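Long-range contacts in EH1AB1 (Metagenome, PDB 6I8F), which hydrolyses esters, probably through a serine nucleophile as in other enzymes of the alpha/beta hydrolase fold: residues P196-M200 and V322-F327; A262-G268 and K289-Y295. All blocks are in the same frame, centred on the assembly; numbering follows the deposited sequence.

Contact 1 (P196-M200 and V322-F327); sequences PAFQM and VMGAHF
Ala197 meets His326 and Phe327 of helix 310-327 with its carbonyl and its methyl. Its CB lies 3.8 Å from CE1 of Phe327, at the edge of that ring and in its plane. Its O accepts a hydrogen bond from a water, which also bonds NE2 of His326 at 2.8 Å. Phe198 fills the centre of the contact. CG stands anti to the backbone N (chi1 -176°), which sends the ring out from the strand to the helix. CD2 of Phe198 sits over one face of the His326 imidazole, toward its rim, 3.6 Å from CD2 of His326. The two planes are inclined at 35°. CE1 of Phe198 packs on CB of Met323, and CZ approaches CG1 of Val322, which lies at the ring edge. With Phe327 the three rings form an aromatic cluster. A serine in place of Phe198 would probably leave a gap between strand and helix and deprive the His326 face of its packing. Met200 crosses Met323 at about a right angle, its CE 3.9 Å from SD of Met323. Here helix residues 322-327 run antiparallel to strand residues 198-200. The helix packs on the central sheet, touching strands 94-100, 169-174 and 262-267 as well.

Contact 2 (A262-G268 and K289-Y295); sequences AFVLTAG and KTTYVNY
Thr266 and Tyr292 cross at about a right angle, and their hydroxyls meet with OG1 of Thr266 2.6 Å from OH of Tyr292. Asn294 approaches the same OG1 from the next position but one along its strand. Its ND2 donates to OG1 of Thr266 at 2.7 Å, with OG1 tilted 16° out of the amide plane. Two hydrogen bonds thus grip one buried hydroxyl. Thr266 places OG1 between its backbone N and carbonyl carbon (chi1 58°), within reach of both partners. Val264 shares this face, with CB 4.3 Å from CD1 of Tyr292.

The strands are parallel neighbours, joined through helix 273-285 in a beta-alpha-beta unit of the alpha/beta hydrolase sheet. The backbone ladder runs from Ala262 N, bonded to Lys289 O, through to Gly268 N, bonded to Tyr295 O.

The other face is mainly apolar and packs against helix 310-327. The Phe263 ring brings CZ to 3.5 Å from CG1 of Val293. Leu265 lies beside Val293, pointing the same way, and CD1 of Leu265 is 3.7 Å from CE1 of Tyr295. Tyr295 OH bonds Glu318. A water donates to both Ala262 O and Thr291 OG1, and that OG1 also bonds Glu318 of the second subunit. Strand 290-296 pairs antiparallel with a strand of that subunit, so the sheet continues across the interface.

In the fold
The centres of contacts 1 and 2 lie about 13 Å apart, and both contacts involve one mixed sheet. Strands 198-202, 262-267 and 290-296 are consecutive in it, so contact 1 begins on the strand next to contact 2. Gln199 O and Phe263 N, 2.9 Å apart, probably form a hydrogen bond between them. Along the chain contact 2 is nested inside the loop closed by contact 1. Helix 310-327 packs over both. Contact 1 packs this C-terminal helix against the sheet, while contact 2 pairs the strands at one edge of the sheet within the chain. Contact 2 also leads toward the probable Ser-His-Asp triad, whose residues Ala267 touches. Both contacts reach the second subunit.

Contact 1 (P196-M200 and V322-F327)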
loop_
_atom_site.group_PDB
_atom_site.type_symbol
_atom_site.label_atom_id
_atom_site.label_comp_id
_atom_site.label_asym_id
_atom_site.label_seq_id
_atom_site.Cartn_x
_atom_site.Cartn_y
_atom_site.Cartn_z
ATOM N N PRO A 196 -12.568 -3.232 14.835
ATOM C CA PRO A 196 -11.137 -3.011 14.666
ATOM C C PRO A 196 -10.838 -1.642 14.056
ATOM O O PRO A 196 -11.647 -1.125 13.315
ATOM C CB PRO A 196 -10.725 -4.118 13.686
ATOM C CG PRO A 196 -11.758 -5.194 13.902
ATOM C CD PRO A 196 -13.039 -4.413 14.096
ATOM N N ALA A 197 -9.661 -1.096 14.370
ATOM C CA ALA A 197 -9.192 0.170 13.815
ATOM C C ALA A 197 -8.614 -0.017 12.399
ATOM O O ALA A 197 -8.354 0.966 11.687
ATOM C CB ALA A 197 -8.142 0.732 14.744
ATOM N N PHE A 198 -8.357 -1.271 11.997
ATOM C CA PHE A 198 -7.653 -1.568 10.745
ATOM C C PHE A 198 -7.890 -3.038 10.413
ATOM O O PHE A 198 -8.082 -3.830 11.335
ATOM C CB PHE A 198 -6.164 -1.247 10.901
ATOM C CG PHE A 198 -5.293 -1.397 9.674
ATOM C CD1 PHE A 198 -4.603 -2.570 9.427
ATOM C CD2 PHE A 198 -5.124 -0.344 8.787
ATOM C CE1 PHE A 198 -3.778 -2.704 8.319
ATOM C CE2 PHE A 198 -4.286 -0.467 7.685
ATOM C CZ PHE A 198 -3.620 -1.651 7.450
ATOM N N GLN A 199 -7.885 -3.381 9.119
ATOM C CA GLN A 199 -8.047 -4.765 8.676
ATOM C C GLN A 199 -6.977 -5.087 7.624
ATOM O O GLN A 199 -6.828 -4.385 6.633
ATOM C CB GLN A 199 -9.475 -5.049 8.187
ATOM C CG GLN A 199 -9.942 -4.189 7.010
ATOM C CD GLN A 199 -11.386 -4.436 6.630
ATOM O OE1 GLN A 199 -11.820 -5.577 6.465
ATOM N NE2 GLN A 199 -12.155 -3.364 6.480
ATOM N N MET A 200 -6.219 -6.159 7.875
ATOM C CA MET A 200 -5.167 -6.600 6.981
ATOM C C MET A 200 -5.637 -7.892 6.309
ATOM O O MET A 200 -5.616 -8.959 6.915
ATOM C CB MET A 200 -3.852 -6.825 7.741
ATOM C CG MET A 200 -2.729 -7.383 6.867
ATOM S SD MET A 200 -1.322 -8.014 7.827
ATOM C CE MET A 200 -0.762 -6.521 8.637
ATOM N N VAL A 322 2.636 -0.918 6.076
ATOM C CA VAL A 322 1.436 -0.135 5.896
ATOM C C VAL A 322 0.671 -0.050 7.231
ATOM O O VAL A 322 0.149 1.010 7.588
ATOM C CB VAL A 322 0.576 -0.712 4.757
ATOM C CG1 VAL A 322 -0.800 -0.069 4.691
ATOM C CG2 VAL A 322 1.280 -0.618 3.412
ATOM N N MET A 323 0.563 -1.177 7.945
ATOM C CA MET A 323 -0.134 -1.187 9.221
ATOM C C MET A 323 0.585 -0.257 10.216
ATOM O O MET A 323 -0.054 0.558 10.876
ATOM C CB MET A 323 -0.221 -2.592 9.821
ATOM C CG MET A 323 -0.991 -2.602 11.147
ATOM S SD MET A 323 -1.261 -4.266 11.756
ATOM C CE MET A 323 0.433 -4.775 12.031
ATOM N N GLY A 324 1.909 -0.398 10.326
ATOM C CA GLY A 324 2.736 0.424 11.235
ATOM C C GLY A 324 2.622 1.909 10.946
ATOM O O GLY A 324 2.504 2.740 11.874
ATOM N N ALA A 325 2.667 2.246 9.654
ATOM C CA ALA A 325 2.477 3.617 9.181
ATOM C C ALA A 325 1.089 4.116 9.587
ATOM O O ALA A 325 0.930 5.258 10.048
ATOM C CB ALA A 325 2.665 3.684 7.686
ATOM N N HIS A 326 0.080 3.255 9.430
ATOM C CA HIS A 326 -1.269 3.647 9.769
ATOM C C HIS A 326 -1.350 3.977 11.268
ATOM O O HIS A 326 -1.982 4.940 11.649
ATOM C CB HIS A 326 -2.293 2.575 9.354
ATOM C CG HIS A 326 -3.696 3.013 9.609
ATOM N ND1 HIS A 326 -4.358 3.912 8.777
ATOM C CD2 HIS A 326 -4.548 2.728 10.621
ATOM C CE1 HIS A 326 -5.563 4.148 9.267
ATOM N NE2 HIS A 326 -5.711 3.424 10.391
ATOM N N PHE A 327 -0.686 3.175 12.101
ATOM C CA PHE A 327 -0.781 3.294 13.553
ATOM C C PHE A 327 0.279 4.243 14.134
ATOM O O PHE A 327 0.297 4.454 15.355
ATOM C CB PHE A 327 -0.692 1.897 14.186
ATOM C CG PHE A 327 -1.965 1.087 14.126
ATOM C CD1 PHE A 327 -3.211 1.701 14.140
ATOM C CD2 PHE A 327 -1.921 -0.295 14.109
ATOM C CE1 PHE A 327 -4.379 0.950 14.105
ATOM C CE2 PHE A 327 -3.087 -1.045 14.075
ATOM C CZ PHE A 327 -4.315 -0.423 14.075
HETATM O O HOH W 1 -8.000 3.470 12.079
#

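Contact 2 (A262-G268 and K289-Y295)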
loop_
_atom_site.group_PDB
_atom_site.type_symbol
_atom_site.label_atom_id
_atom_site.label_comp_id
_atom_site.label_asym_id
_atom_site.label_seq_id
_atom_site.Cartn_x
_atom_site.Cartn_y
_atom_site.Cartn_z
ATOM N N ALA A 262 -8.092 -0.429 5.530
ATOM C CA ALA A 262 -7.755 -1.760 5.114
ATOM C C ALA A 262 -6.468 -1.750 4.293
ATOM O O ALA A 262 -6.124 -0.753 3.667
ATOM C CB ALA A 262 -8.903 -2.329 4.300
ATOM N N PHE A 263 -5.767 -2.886 4.359
ATOM C CA PHE A 263 -4.752 -3.298 3.430
ATOM C C PHE A 263 -5.251 -4.600 2.798
ATOM O O PHE A 263 -5.528 -5.551 3.526
ATOM C CB PHE A 263 -3.420 -3.483 4.159
ATOM C CG PHE A 263 -2.310 -4.069 3.328
ATOM C CD1 PHE A 263 -1.502 -3.259 2.550
ATOM C CD2 PHE A 263 -2.057 -5.423 3.331
ATOM C CE1 PHE A 263 -0.471 -3.791 1.794
ATOM C CE2 PHE A 263 -1.041 -5.961 2.557
ATOM C CZ PHE A 263 -0.237 -5.140 1.807
ATOM N N VAL A 264 -5.381 -4.631 1.468
ATOM C CA VAL A 264 -5.883 -5.812 0.748
ATOM C C VAL A 264 -4.813 -6.236 -0.265
ATOM O O VAL A 264 -4.402 -5.445 -1.120
ATOM C CB VAL A 264 -7.236 -5.529 0.063
ATOM C CG1 VAL A 264 -7.790 -6.780 -0.593
ATOM C CG2 VAL A 264 -8.263 -4.936 1.019
ATOM N N LEU A 265 -4.339 -7.475 -0.134
ATOM C CA LEU A 265 -3.297 -7.998 -0.976
ATOM C C LEU A 265 -3.865 -9.164 -1.793
ATOM O O LEU A 265 -4.551 -10.028 -1.229
ATOM C CB LEU A 265 -2.121 -8.446 -0.103
ATOM C CG LEU A 265 -0.907 -8.995 -0.857
ATOM C CD1 LEU A 265 0.375 -8.708 -0.097
ATOM C CD2 LEU A 265 -1.039 -10.490 -1.101
ATOM N N THR A 266 -3.581 -9.165 -3.105
ATOM C CA THR A 266 -3.857 -10.316 -3.951
ATOM C C THR A 266 -2.561 -10.862 -4.560
ATOM O O THR A 266 -1.584 -10.139 -4.796
ATOM C CB THR A 266 -4.884 -10.002 -5.047
ATOM O OG1 THR A 266 -4.379 -8.927 -5.839
ATOM C CG2 THR A 266 -6.251 -9.669 -4.488
ATOM N N ALA A 267 -2.575 -12.173 -4.799
ATOM C CA ALA A 267 -1.554 -12.868 -5.568
ATOM C C ALA A 267 -2.041 -12.981 -7.018
ATOM O O ALA A 267 -3.217 -13.230 -7.251
ATOM C CB ALA A 267 -1.279 -14.222 -4.952
ATOM N N GLY A 268 -1.122 -12.789 -7.973
ATOM C CA GLY A 268 -1.427 -12.747 -9.411
ATOM C C GLY A 268 -1.988 -14.057 -9.953
ATOM O O GLY A 268 -2.924 -14.042 -10.740
ATOM N N LYS A 289 -10.450 4.454 3.634
ATOM C CA LYS A 289 -9.027 4.447 3.350
ATOM C C LYS A 289 -8.602 2.996 3.089
ATOM O O LYS A 289 -8.702 2.143 3.959
ATOM C CB LYS A 289 -8.191 5.051 4.485
ATOM C CG LYS A 289 -6.690 5.091 4.196
ATOM C CD LYS A 289 -5.844 5.623 5.333
ATOM C CE LYS A 289 -6.092 7.096 5.602
ATOM N NZ LYS A 289 -5.308 7.604 6.759
ATOM N N THR A 290 -8.146 2.734 1.863
ATOM C CA THR A 290 -7.879 1.395 1.424
ATOM C C THR A 290 -6.568 1.388 0.646
ATOM O O THR A 290 -6.416 2.148 -0.296
ATOM C CB THR A 290 -9.016 0.852 0.551
ATOM O OG1 THR A 290 -10.242 1.082 1.241
ATOM C CG2 THR A 290 -8.853 -0.617 0.219
ATOM N N THR A 291 -5.657 0.506 1.046
ATOM C CA THR A 291 -4.456 0.232 0.301
ATOM C C THR A 291 -4.589 -1.143 -0.358
ATOM O O THR A 291 -4.743 -2.136 0.343
ATOM C CB THR A 291 -3.238 0.249 1.225
ATOM O OG1 THR A 291 -3.212 1.492 1.932
ATOM C CG2 THR A 291 -1.941 0.036 0.478
ATOM N N TYR A 292 -4.534 -1.187 -1.691
ATOM C CA TYR A 292 -4.641 -2.421 -2.453
ATOM C C TYR A 292 -3.304 -2.703 -3.141
ATOM O O TYR A 292 -2.705 -1.802 -3.714
ATOM C CB TYR A 292 -5.743 -2.346 -3.516
ATOM C CG TYR A 292 -5.686 -3.519 -4.458
ATOM C CD1 TYR A 292 -6.145 -4.767 -4.062
ATOM C CD2 TYR A 292 -5.080 -3.416 -5.698
ATOM C CE1 TYR A 292 -6.055 -5.869 -4.898
ATOM C CE2 TYR A 292 -4.970 -4.510 -6.542
ATOM C CZ TYR A 292 -5.453 -5.744 -6.140
ATOM O OH TYR A 292 -5.356 -6.825 -6.971
ATOM N N VAL A 293 -2.856 -3.958 -3.095
ATOM C CA VAL A 293 -1.643 -4.347 -3.814
ATOM C C VAL A 293 -1.838 -5.734 -4.425
ATOM O O VAL A 293 -2.399 -6.623 -3.785
ATOM C CB VAL A 293 -0.385 -4.310 -2.924
ATOM C CG1 VAL A 293 -0.515 -5.186 -1.689
ATOM C CG2 VAL A 293 0.856 -4.690 -3.722
ATOM N N ASN A 294 -1.336 -5.881 -5.660
ATOM C CA ASN A 294 -1.283 -7.134 -6.361
ATOM C C ASN A 294 0.184 -7.527 -6.529
ATOM O O ASN A 294 0.998 -6.708 -6.972
ATOM C CB ASN A 294 -1.999 -7.088 -7.714
ATOM C CG ASN A 294 -1.983 -8.434 -8.412
ATOM O OD1 ASN A 294 -1.402 -8.574 -9.485
ATOM N ND2 ASN A 294 -2.567 -9.440 -7.794
ATOM N N TYR A 295 0.499 -8.775 -6.151
ATOM C CA TYR A 295 1.831 -9.367 -6.326
ATOM C C TYR A 295 1.779 -10.285 -7.550
ATOM O O TYR A 295 1.360 -11.431 -7.438
ATOM C CB TYR A 295 2.292 -10.108 -5.062
ATOM C CG TYR A 295 2.957 -9.220 -4.038
ATOM C CD1 TYR A 295 2.245 -8.224 -3.389
ATOM C CD2 TYR A 295 4.308 -9.339 -3.739
ATOM C CE1 TYR A 295 2.852 -7.373 -2.473
ATOM C CE2 TYR A 295 4.928 -8.502 -2.819
ATOM C CZ TYR A 295 4.193 -7.512 -2.186
ATOM O OH TYR A 295 4.779 -6.660 -1.299
HETATM O O HOH W 2 -4.866 1.693 4.004
#